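Local coordinates for putative uncharacterized protein (Chaetomium thermophilum, PDB 5T8V) that probably loads the cohesin ring onto chromatin as the Scc2-type cohesin loader, of which this is the C-terminal HEAT-repeat fragment, at residues 708-713 against 742-747; 736-741 against 790-795. One frame throughout, in Å; residues are numbered along the deposited sequence.

Contact 1: 708-713 against 742-747; sequences RAMKLA and ESVRDL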
# COMPACT_ATOMS: atom_id res chain seq x y z
N ARG A 708 8.20 10.94 -5.31
CA ARG A 708 7.37 10.02 -6.08
C ARG A 708 6.07 10.68 -6.51
O ARG A 708 5.67 10.59 -7.68
CB ARG A 708 7.08 8.76 -5.25
CG ARG A 708 6.19 7.76 -5.96
CD ARG A 708 6.25 6.39 -5.31
NE ARG A 708 5.55 5.38 -6.10
CZ ARG A 708 5.59 4.08 -5.86
NH1 ARG A 708 6.30 3.60 -4.85
NH2 ARG A 708 4.92 3.24 -6.64
N ALA A 709 5.40 11.37 -5.58
CA ALA A 709 4.13 12.00 -5.90
C ALA A 709 4.26 13.04 -7.00
O ALA A 709 3.35 13.20 -7.82
CB ALA A 709 3.53 12.64 -4.64
N MET A 710 5.38 13.76 -7.05
CA MET A 710 5.55 14.78 -8.08
C MET A 710 6.06 14.21 -9.40
O MET A 710 5.84 14.82 -10.45
CB MET A 710 6.47 15.89 -7.58
CG MET A 710 7.85 15.47 -7.15
SD MET A 710 8.80 16.85 -6.49
CE MET A 710 7.85 17.28 -5.03
N LYS A 711 6.73 13.06 -9.38
CA LYS A 711 7.02 12.37 -10.63
C LYS A 711 5.73 11.84 -11.26
O LYS A 711 5.47 12.06 -12.45
CB LYS A 711 8.01 11.23 -10.39
CG LYS A 711 8.76 10.77 -11.63
CD LYS A 711 9.82 11.78 -12.05
CE LYS A 711 10.61 11.30 -13.26
NZ LYS A 711 11.65 12.28 -13.69
N LEU A 712 4.91 11.16 -10.46
CA LEU A 712 3.59 10.76 -10.93
C LEU A 712 2.80 11.96 -11.43
O LEU A 712 2.16 11.90 -12.49
CB LEU A 712 2.83 10.05 -9.80
CG LEU A 712 1.37 9.70 -10.05
CD1 LEU A 712 1.23 8.72 -11.20
CD2 LEU A 712 0.73 9.14 -8.79
N ALA A 713 2.84 13.06 -10.68
CA ALA A 713 2.13 14.27 -11.10
C ALA A 713 2.68 14.81 -12.41
O ALA A 713 1.95 15.45 -13.18
CB ALA A 713 2.21 15.33 -10.01
N GLU A 742 17.19 19.00 -0.54
CA GLU A 742 17.83 19.56 -1.73
C GLU A 742 17.49 18.76 -2.98
O GLU A 742 17.10 19.34 -4.01
CB GLU A 742 19.35 19.60 -1.52
CG GLU A 742 20.11 20.33 -2.62
CD GLU A 742 19.84 21.82 -2.65
OE1 GLU A 742 19.28 22.34 -1.66
OE2 GLU A 742 20.19 22.48 -3.65
N SER A 743 17.64 17.43 -2.92
CA SER A 743 17.34 16.59 -4.08
C SER A 743 15.94 16.85 -4.60
O SER A 743 15.69 16.81 -5.81
CB SER A 743 17.52 15.12 -3.71
OG SER A 743 16.74 14.78 -2.58
N VAL A 744 14.99 17.12 -3.70
CA VAL A 744 13.62 17.39 -4.13
C VAL A 744 13.54 18.72 -4.86
O VAL A 744 12.75 18.86 -5.80
CB VAL A 744 12.67 17.35 -2.92
CG1 VAL A 744 12.94 18.51 -1.98
CG2 VAL A 744 11.22 17.35 -3.38
N ARG A 745 14.34 19.71 -4.46
CA ARG A 745 14.41 20.95 -5.22
C ARG A 745 14.95 20.69 -6.61
O ARG A 745 14.41 21.17 -7.61
CB ARG A 745 15.28 21.98 -4.50
CG ARG A 745 14.83 22.35 -3.10
CD ARG A 745 15.79 23.35 -2.49
NE ARG A 745 15.93 23.18 -1.04
CZ ARG A 745 16.85 23.81 -0.31
NH1 ARG A 745 17.70 24.65 -0.88
NH2 ARG A 745 16.91 23.60 1.00
N ASP A 746 16.05 19.93 -6.70
CA ASP A 746 16.60 19.58 -8.00
C ASP A 746 15.55 18.92 -8.88
O ASP A 746 15.44 19.23 -10.08
CB ASP A 746 17.82 18.67 -7.83
CG ASP A 746 18.92 19.31 -7.00
OD1 ASP A 746 19.03 20.55 -7.02
OD2 ASP A 746 19.67 18.57 -6.34
N LEU A 747 14.76 18.01 -8.31
CA LEU A 747 13.71 17.35 -9.07
C LEU A 747 12.65 18.34 -9.52
O LEU A 747 12.22 18.33 -10.68
CB LEU A 747 13.08 16.23 -8.24
CG LEU A 747 11.90 15.50 -8.90
CD1 LEU A 747 12.32 14.85 -10.21
CD2 LEU A 747 11.32 14.46 -7.95

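Contact 2: 736-741 against 790-795; sequences RVQDPE and ANVLDK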
# COMPACT_ATOMS: atom_id res chain seq x y z
N ARG A 736 7.24 23.60 -4.55
CA ARG A 736 8.24 22.68 -4.02
C ARG A 736 9.66 23.04 -4.45
O ARG A 736 10.57 22.21 -4.31
CB ARG A 736 7.92 21.25 -4.44
CG ARG A 736 6.62 20.71 -3.85
CD ARG A 736 6.85 20.04 -2.50
NE ARG A 736 7.45 20.93 -1.51
CZ ARG A 736 6.77 21.75 -0.72
NH1 ARG A 736 5.45 21.82 -0.79
NH2 ARG A 736 7.42 22.52 0.15
N VAL A 737 9.88 24.25 -4.98
CA VAL A 737 11.25 24.68 -5.28
C VAL A 737 11.95 25.18 -4.03
O VAL A 737 13.17 25.05 -3.90
CB VAL A 737 11.24 25.75 -6.39
CG1 VAL A 737 12.66 26.25 -6.67
CG2 VAL A 737 10.62 25.20 -7.66
N GLN A 738 11.20 25.76 -3.09
CA GLN A 738 11.74 26.19 -1.81
C GLN A 738 11.44 25.15 -0.73
O GLN A 738 10.82 25.42 0.29
CB GLN A 738 11.18 27.56 -1.42
CG GLN A 738 11.66 28.69 -2.31
CD GLN A 738 11.06 30.03 -1.92
OE1 GLN A 738 10.02 30.09 -1.26
NE2 GLN A 738 11.72 31.11 -2.31
N ASP A 739 11.91 23.92 -1.00
CA ASP A 739 11.69 22.79 -0.12
C ASP A 739 12.91 22.56 0.77
O ASP A 739 14.04 22.81 0.36
CB ASP A 739 11.41 21.52 -0.93
CG ASP A 739 10.94 20.36 -0.06
OD1 ASP A 739 11.78 19.77 0.65
OD2 ASP A 739 9.74 20.04 -0.09
N PRO A 740 12.71 22.08 2.02
CA PRO A 740 13.87 21.80 2.88
C PRO A 740 14.92 20.92 2.21
O PRO A 740 16.07 21.35 2.04
CB PRO A 740 13.23 21.09 4.08
CG PRO A 740 11.87 21.69 4.17
CD PRO A 740 11.44 21.95 2.75
N GLU A 741 14.55 19.70 1.83
CA GLU A 741 15.50 18.80 1.19
C GLU A 741 15.99 19.39 -0.13
O GLU A 741 15.30 20.19 -0.77
CB GLU A 741 14.86 17.43 0.96
CG GLU A 741 15.85 16.28 0.87
CD GLU A 741 16.43 15.91 2.22
OE1 GLU A 741 16.06 16.56 3.23
OE2 GLU A 741 17.24 14.96 2.28
N ALA A 790 5.11 33.65 -7.30
CA ALA A 790 5.74 34.71 -8.07
C ALA A 790 7.25 34.68 -7.89
O ALA A 790 7.99 34.41 -8.84
CB ALA A 790 5.17 36.07 -7.66
N ASN A 791 7.71 34.95 -6.67
CA ASN A 791 9.14 34.92 -6.38
C ASN A 791 9.75 33.58 -6.78
O ASN A 791 10.87 33.52 -7.31
CB ASN A 791 9.37 35.19 -4.90
CG ASN A 791 10.83 35.05 -4.49
OD1 ASN A 791 11.27 33.97 -4.11
ND2 ASN A 791 11.57 36.15 -4.57
N VAL A 792 9.01 32.49 -6.56
CA VAL A 792 9.55 31.16 -6.81
C VAL A 792 9.83 30.98 -8.30
O VAL A 792 10.94 30.63 -8.70
CB VAL A 792 8.59 30.07 -6.29
CG1 VAL A 792 9.29 28.74 -6.28
CG2 VAL A 792 8.09 30.41 -4.88
N LEU A 793 8.81 31.23 -9.14
CA LEU A 793 9.01 31.13 -10.58
C LEU A 793 10.14 32.04 -11.05
O LEU A 793 10.91 31.69 -11.95
CB LEU A 793 7.71 31.46 -11.32
CG LEU A 793 7.80 31.58 -12.84
CD1 LEU A 793 8.49 30.38 -13.46
CD2 LEU A 793 6.41 31.74 -13.44
N ASP A 794 10.25 33.23 -10.44
CA ASP A 794 11.37 34.11 -10.75
C ASP A 794 12.70 33.39 -10.54
O ASP A 794 13.56 33.38 -11.43
CB ASP A 794 11.29 35.38 -9.90
CG ASP A 794 12.51 36.26 -10.06
OD1 ASP A 794 13.11 36.25 -11.15
OD2 ASP A 794 12.87 36.97 -9.09
N LYS A 795 12.87 32.78 -9.37
CA LYS A 795 14.13 32.09 -9.10
C LYS A 795 14.30 30.83 -9.96
O LYS A 795 15.44 30.40 -10.17
CB LYS A 795 14.23 31.73 -7.62
CG LYS A 795 14.55 32.93 -6.73
CD LYS A 795 16.00 33.40 -6.91
CE LYS A 795 16.18 34.85 -6.51
NZ LYS A 795 15.59 35.79 -7.51

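Contact 1: 708-713 against 742-747
Beside the apolar contact of Met710 with Val744 and Leu747, the guanidinium of Arg745 has several polar partners: NE and NH2 probably donate to the carbonyl oxygens of Asp739 and Pro740, and Arg745 NH1 lies 2.9 Å from Glu742 OE1. That oxygen stands well out of the guanidinium plane, so its pairing rests on charge alone. The frame is that of a HEAT-repeat solenoid, in which helices 703-719 and 742-755, separated in sequence by helix 723-735, run side by side; Met710 also touches Leu733 of that helix. Their short segments run almost parallel, 6° apart, with axes 11.1 Å from each other. At this spacing side chains, not backbones, make the contact, and Met710 supplies most of the first helix's share. Its CG sits between the backbone N and the carbonyl carbon (chi1 58°); from there an extended chi2 carries SD across, and the bend at chi3 (64°) sets CE against Val744. The Met710 side chain crosses that of Val744 at about a right angle and runs at a slant past Leu747. On the Leu747 side, CD2 lies 3.7 Å from Met710 CG and 3.8 Å from Met710 SD. The other branch serves the exposed margin, where Leu747 CD1 is 4.4 Å from Lys711 CD. At the end of the thioether, Met710 CE stands 3.8 Å from Val744 CG2.

Contact 2: 736-741 against 790-795
Val737 and Val792 meet side on, their side chains sliding past each other in opposite directions, and this pair forms the apolar part of the contact. Val792 has CG1 anti to its backbone nitrogen (chi1 -167°), and this methyl makes the approach, lying 3.6 Å from Val737 CB. Val737 is likewise turned with CG1 anti to the nitrogen (chi1 177°), which leaves Val737 CG2 anti to the carbonyl carbon, where it lies 4.0 Å from Val792 CG1. The two valines thus touch through one methyl set against a CB and its neighbouring branch. Val737 also rests on Ala748 and Ile752, so it lies between helix 742-755 and Val792 of helix 791-801.

A second, polar margin is supplied by Gln738. Its chain is extended beyond CG and brings the amide to the start of helix 791-801, where Gln738 OE1 is 4.1 Å from Val792 CG2. Gln738 NE2 lies 3.4 Å from Asn791 OD1; the two side chains cross at about a right angle, and their amide planes are turned 48° apart.

Behind this face the loop is shaped by its own ion pair. Arg736 NE donates over 2.8 Å to the anti lone pair of Asp739 OD2, which is tilted from the guanidinium plane; Arg706 shares the same oxygen. Asp739 OD1 receives a weak bond of 3.0 Å from Glu741 N. In this linker between helices of the HEAT-repeat array, the ion pairs of Arg736 with Asp739 and of Asp794 with Lys795 stay on their own sides, so the crossing is made by valine methyl packing with two neutral amides at its margin and does not depend on ion pairing.

Overall arrangement
Followed from the N terminus, the four segments come in the order 708-713, 736-741, 742-747, 790-795, so the two contacts cross and do not nest. Contact 1 closes a loop of 28 residues that holds helix 723-735 and brings helix 703-719 beside helix 742-755. Contact 2 starts inside that loop, just after helix 723-735, and closes 48 residues, among them helices 742-755 and 773-786 and the unmodelled residues 760-771, to reach helix 791-801. Their centres are 13 Å apart, and segment 736-741 leads directly into 742-747. Together they tie consecutive parts of the HEAT array, from helix 703-719 through to helix 791-801.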